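Signal recognition particle receptor FtsY (Sulfolobus acidocaldarius, PDB 5L3S) is the signal recognition particle receptor, an SRP54-type protein with a helical bundle domain and a P-loop nucleotide-binding domain. Local coordinates at residues V103-G108 with V187-A192. Residues are numbered along the deposited sequence; the frame is centred on the assembly and turned at random.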
# COMPACT_ATOMS: atom_id res chain seq x y z
N VAL B 103 8.03 -20.06 -17.28
CA VAL B 103 8.45 -18.68 -17.04
C VAL B 103 7.34 -17.86 -16.39
O VAL B 103 6.24 -17.76 -16.92
CB VAL B 103 8.88 -18.00 -18.35
CG1 VAL B 103 9.22 -16.54 -18.10
CG2 VAL B 103 10.07 -18.74 -18.97
N ILE B 104 7.66 -17.28 -15.25
CA ILE B 104 6.71 -16.46 -14.50
C ILE B 104 7.27 -15.05 -14.36
O ILE B 104 8.45 -14.88 -14.05
CB ILE B 104 6.51 -17.02 -13.09
CG1 ILE B 104 6.17 -18.52 -13.17
CG2 ILE B 104 5.43 -16.22 -12.33
CD1 ILE B 104 5.93 -19.16 -11.82
N ILE B 105 6.42 -14.04 -14.59
CA ILE B 105 6.84 -12.66 -14.39
C ILE B 105 5.96 -12.04 -13.32
O ILE B 105 4.79 -12.42 -13.15
CB ILE B 105 6.80 -11.85 -15.72
CG1 ILE B 105 7.48 -10.47 -15.57
CG2 ILE B 105 5.38 -11.73 -16.23
CD1 ILE B 105 7.79 -9.79 -16.91
N PHE B 106 6.55 -11.10 -12.57
CA PHE B 106 5.89 -10.43 -11.45
C PHE B 106 5.96 -8.93 -11.73
O PHE B 106 7.04 -8.42 -12.08
CB PHE B 106 6.63 -10.73 -10.14
CG PHE B 106 6.64 -12.19 -9.77
CD1 PHE B 106 7.48 -13.09 -10.43
CD2 PHE B 106 5.84 -12.67 -8.75
CE1 PHE B 106 7.49 -14.43 -10.09
CE2 PHE B 106 5.84 -14.02 -8.40
CZ PHE B 106 6.67 -14.90 -9.07
N PHE B 107 4.83 -8.23 -11.63
CA PHE B 107 4.86 -6.77 -11.78
C PHE B 107 3.83 -6.09 -10.87
O PHE B 107 3.00 -6.75 -10.24
CB PHE B 107 4.68 -6.34 -13.25
CG PHE B 107 3.46 -6.94 -13.94
CD1 PHE B 107 2.20 -6.35 -13.81
CD2 PHE B 107 3.59 -8.04 -14.79
CE1 PHE B 107 1.08 -6.89 -14.45
CE2 PHE B 107 2.48 -8.58 -15.44
CZ PHE B 107 1.23 -8.00 -15.27
N GLY B 108 3.89 -4.78 -10.80
CA GLY B 108 2.95 -4.06 -9.95
C GLY B 108 3.56 -2.71 -9.59
O GLY B 108 4.69 -2.42 -10.00
N VAL B 187 11.76 -20.14 -14.36
CA VAL B 187 12.38 -18.82 -14.28
C VAL B 187 11.40 -17.81 -13.69
O VAL B 187 10.25 -17.72 -14.12
CB VAL B 187 12.81 -18.33 -15.67
CG1 VAL B 187 13.30 -16.85 -15.60
CG2 VAL B 187 13.88 -19.23 -16.24
N LEU B 188 11.86 -17.04 -12.70
CA LEU B 188 11.05 -15.98 -12.08
C LEU B 188 11.65 -14.64 -12.43
O LEU B 188 12.80 -14.39 -12.10
CB LEU B 188 11.04 -16.13 -10.55
CG LEU B 188 10.57 -17.50 -10.07
CD1 LEU B 188 10.60 -17.57 -8.57
CD2 LEU B 188 9.17 -17.73 -10.58
N ILE B 189 10.87 -13.78 -13.07
CA ILE B 189 11.36 -12.48 -13.52
C ILE B 189 10.90 -11.35 -12.59
O ILE B 189 9.71 -11.12 -12.44
CB ILE B 189 10.88 -12.20 -14.96
CG1 ILE B 189 11.36 -13.34 -15.88
CG2 ILE B 189 11.41 -10.84 -15.44
CD1 ILE B 189 10.77 -13.33 -17.28
N ASP B 190 11.86 -10.69 -11.96
CA ASP B 190 11.56 -9.51 -11.14
C ASP B 190 11.53 -8.31 -12.07
O ASP B 190 12.30 -8.24 -13.01
CB ASP B 190 12.63 -9.32 -10.05
CG ASP B 190 12.16 -8.43 -8.88
OD1 ASP B 190 10.98 -8.02 -8.87
OD2 ASP B 190 12.97 -8.16 -7.97
N THR B 191 10.65 -7.34 -11.79
CA THR B 191 10.61 -6.13 -12.60
C THR B 191 10.54 -4.92 -11.68
O THR B 191 10.12 -5.03 -10.52
CB THR B 191 9.37 -6.08 -13.57
OG1 THR B 191 8.15 -5.99 -12.82
CG2 THR B 191 9.33 -7.31 -14.46
N ALA B 192 10.99 -3.77 -12.17
CA ALA B 192 10.90 -2.55 -11.38
C ALA B 192 9.45 -2.14 -11.09
O ALA B 192 8.53 -2.43 -11.87
CB ALA B 192 11.64 -1.41 -12.05
O HOH W 1 6.43 -3.83 -12.46
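Ile104 and Ile189 pair through their backbones where two parallel strands run side by side in a buried part of the sheet. Both backbone polar atoms of Ile104 are used across the pair: its N gives a nearly straight hydrogen bond to Val187 O (2.9 Å, 177° at the hydrogen), and its O accepts from Ile189 N at 2.8 Å. Ile189 O then takes Phe106 N at 3.2 Å, a longer and more bent hydrogen bond.

Beyond this point the strands spread, and Thr191 N, buried here, finds no partner in the model. The hydroxyl of Thr191 takes over. With OG1 set between its own N and carbonyl carbon (chi1 67°), it donates to a lone pair of Phe106 O, in the carbonyl plane, at 2.8 Å. The same OG1 accepts from a water, which also donates to Ala192 O and receives Gly108 N at 3.2 Å.

On one face Leu188 CD2 touches Ile104 CB and meets the edge of the Phe106 ring at CE1, 3.7 Å away; helix 114-127 packs on Leu188 and Phe106. On the other, Ile189 CD1 reaches Val103 CG1 (3.7 Å), and Ile105 CD1 lies against Thr191 CG2.

Asp190 OD2 is hydrogen-bonded to Thr115 OG1, and the Asp190 side chain lies about 4 Å from the magnesium ion. One strand leading into Gly108 of the probable Walker A P-loop, beside a neighbour that carries Asp190, is characteristic of the P-loop NTPase fold.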